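PDB 4PUG: protein BOLA1, chloroplastic, which binds glutaredoxins, forming heterodimers that hold a labile iron-sulfur cluster, and may act as a redox-regulated transcriptional regulator or a factor in iron-sulfur cluster biogenesis. Local coordinates for residues N5-M10 with D43-F48. Residues are numbered along the deposited sequence; the frame is centred on the assembly and turned at random.
Sequences NRASRM and DDETHF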
loop_
_atom_site.group_PDB
_atom_site.type_symbol
_atom_site.label_atom_id
_atom_site.label_comp_id
_atom_site.label_asym_id
_atom_site.label_seq_id
_atom_site.Cartn_x
_atom_site.Cartn_y
_atom_site.Cartn_z
ATOM N N ASN A 5 6.281 -11.808 -0.182
ATOM C CA ASN A 5 4.831 -11.620 -0.239
ATOM C C ASN A 5 4.410 -10.246 -0.771
ATOM O O ASN A 5 5.252 -9.453 -1.197
ATOM C CB ASN A 5 4.177 -11.916 1.121
ATOM C CG ASN A 5 4.708 -11.033 2.244
ATOM O OD1 ASN A 5 5.227 -9.942 2.008
ATOM N ND2 ASN A 5 4.571 -11.508 3.478
ATOM N N ARG A 6 3.108 -9.976 -0.750
ATOM C CA ARG A 6 2.575 -8.710 -1.253
ATOM C C ARG A 6 3.035 -7.513 -0.422
ATOM O O ARG A 6 3.379 -6.465 -0.971
ATOM C CB ARG A 6 1.044 -8.752 -1.329
ATOM C CG ARG A 6 0.382 -7.380 -1.413
ATOM C CD ARG A 6 -0.998 -7.458 -2.046
ATOM N NE ARG A 6 -0.924 -7.944 -3.420
ATOM C CZ ARG A 6 -1.447 -9.092 -3.839
ATOM N NH1 ARG A 6 -2.104 -9.876 -2.994
ATOM N NH2 ARG A 6 -1.322 -9.450 -5.111
ATOM N N ALA A 7 3.039 -7.676 0.897
ATOM C CA ALA A 7 3.454 -6.605 1.800
ATOM C C ALA A 7 4.875 -6.130 1.488
ATOM O O ALA A 7 5.133 -4.928 1.370
ATOM C CB ALA A 7 3.334 -7.061 3.248
ATOM N N SER A 8 5.784 -7.088 1.337
ATOM C CA SER A 8 7.168 -6.795 0.991
ATOM C C SER A 8 7.296 -6.103 -0.363
ATOM O O SER A 8 8.072 -5.161 -0.497
ATOM C CB SER A 8 8.019 -8.067 1.008
ATOM O OG SER A 8 7.612 -8.970 0.001
ATOM N N ARG A 9 6.549 -6.568 -1.362
ATOM C CA ARG A 9 6.612 -5.961 -2.692
ATOM C C ARG A 9 6.155 -4.516 -2.635
ATOM O O ARG A 9 6.803 -3.627 -3.180
ATOM C CB ARG A 9 5.758 -6.734 -3.703
ATOM C CG ARG A 9 6.292 -8.109 -4.061
ATOM C CD ARG A 9 5.625 -8.665 -5.312
ATOM N NE ARG A 9 4.175 -8.769 -5.172
ATOM C CZ ARG A 9 3.549 -9.806 -4.628
ATOM N NH1 ARG A 9 4.246 -10.835 -4.163
ATOM N NH2 ARG A 9 2.226 -9.817 -4.546
ATOM N N MET A 10 5.031 -4.291 -1.966
ATOM C CA MET A 10 4.516 -2.942 -1.793
ATOM C C MET A 10 5.516 -2.044 -1.075
ATOM O O MET A 10 5.756 -0.920 -1.507
ATOM C CB MET A 10 3.173 -2.956 -1.061
ATOM C CG MET A 10 2.068 -3.639 -1.843
ATOM S SD MET A 10 0.481 -3.660 -0.989
ATOM C CE MET A 10 0.943 -4.378 0.578
ATOM N N ASP A 43 -4.852 -16.281 -2.358
ATOM C CA ASP A 43 -4.099 -15.110 -1.924
ATOM C C ASP A 43 -4.839 -14.414 -0.783
ATOM O O ASP A 43 -5.923 -13.868 -0.983
ATOM C CB ASP A 43 -3.913 -14.149 -3.101
ATOM C CG ASP A 43 -2.861 -13.086 -2.838
ATOM O OD1 ASP A 43 -2.560 -12.807 -1.659
ATOM O OD2 ASP A 43 -2.339 -12.522 -3.822
ATOM N N ASP A 44 -4.250 -14.434 0.410
ATOM C CA ASP A 44 -4.878 -13.834 1.588
ATOM C C ASP A 44 -4.469 -12.384 1.834
ATOM O O ASP A 44 -4.865 -11.797 2.835
ATOM C CB ASP A 44 -4.582 -14.657 2.848
ATOM C CG ASP A 44 -5.467 -15.880 2.973
ATOM O OD1 ASP A 44 -6.562 -15.893 2.377
ATOM O OD2 ASP A 44 -5.066 -16.830 3.678
ATOM N N GLU A 45 -3.670 -11.808 0.941
ATOM C CA GLU A 45 -3.273 -10.409 1.092
ATOM C C GLU A 45 -4.145 -9.499 0.231
ATOM O O GLU A 45 -3.762 -9.105 -0.872
ATOM C CB GLU A 45 -1.791 -10.224 0.770
ATOM C CG GLU A 45 -0.878 -10.979 1.721
ATOM C CD GLU A 45 0.588 -10.822 1.378
ATOM O OE1 GLU A 45 1.051 -11.490 0.431
ATOM O OE2 GLU A 45 1.277 -10.031 2.056
ATOM N N THR A 46 -5.315 -9.158 0.763
ATOM C CA THR A 46 -6.371 -8.528 -0.022
ATOM C C THR A 46 -6.731 -7.115 0.435
ATOM O O THR A 46 -7.221 -6.314 -0.360
ATOM C CB THR A 46 -7.650 -9.379 0.011
ATOM O OG1 THR A 46 -8.066 -9.559 1.370
ATOM C CG2 THR A 46 -7.403 -10.743 -0.614
ATOM N N HIS A 47 -6.503 -6.815 1.711
ATOM C CA HIS A 47 -6.858 -5.509 2.265
ATOM C C HIS A 47 -5.683 -4.826 2.954
ATOM O O HIS A 47 -5.087 -5.379 3.881
ATOM C CB HIS A 47 -8.016 -5.634 3.256
ATOM C CG HIS A 47 -9.322 -5.986 2.619
ATOM N ND1 HIS A 47 -9.558 -7.203 2.020
ATOM C CD2 HIS A 47 -10.469 -5.277 2.493
ATOM C CE1 HIS A 47 -10.791 -7.230 1.548
ATOM N NE2 HIS A 47 -11.365 -6.070 1.823
ATOM N N PHE A 48 -5.364 -3.612 2.514
ATOM C CA PHE A 48 -4.245 -2.874 3.097
ATOM C C PHE A 48 -4.546 -1.404 3.387
ATOM O O PHE A 48 -5.205 -0.719 2.601
ATOM C CB PHE A 48 -3.002 -2.984 2.209
ATOM C CG PHE A 48 -2.269 -4.292 2.352
ATOM C CD1 PHE A 48 -1.299 -4.453 3.329
ATOM C CD2 PHE A 48 -2.547 -5.356 1.508
ATOM C CE1 PHE A 48 -0.620 -5.651 3.463
ATOM C CE2 PHE A 48 -1.873 -6.559 1.639
ATOM C CZ PHE A 48 -0.908 -6.706 2.618
HETATM O O HOH W 1 0.985 -12.309 -3.847
#
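R6 and E45 have the nearest CA atoms, 6.5 Å apart, where the first turn of helix 6-18 meets the loop leading into strand 47-53. The carboxylate of E45 reaches the helix N-terminus. Its OE1 accepts from R6 N at 2.8 Å, on the syn side but well out of the carboxylate plane, in a nearly straight bond (164°). Its OE2 takes A7 N at 3.2 Å, from above the carboxylate plane. E45 CG lies anti to the carbonyl carbon and the chain is extended beyond it, which carries the carboxylate across to these amides. N5 is the N-cap: its OD1 accepts from S8 N at 3.0 Å. Two side chains thus serve three amides of the first turn, one from the N-cap and one from the loop before strand 47-53.

The R6 side chain runs the opposite way, past E45. R6 NH1 donates to D43 OD2 at 2.8 Å, a salt bridge, and also to the backbone O of E45. E76, from helix 74-78, makes a second salt bridge, to R6 NE. D43 is itself braced by an Asx turn, its OD1 accepting from E45 N. An alanine in place of R6 would probably leave D43 OD2 without its cation and E45 O without this donor, and E76 with R9 alone of its two arginines.

One turn on from R6, M10 CE sits over the centre of one F48 ring face, 3.4 Å from the centroid, a CH-pi contact. M10 SD follows over the same face as a Met-aromatic contact. The bend at chi3 (-53°) turns the methyl onto the ring.

Polar bonds tie the start of helix 6-18 to the loop, and the M10-F48 contact ties it to the strand. The negative E45 carboxylate probably also gains from the helix dipole.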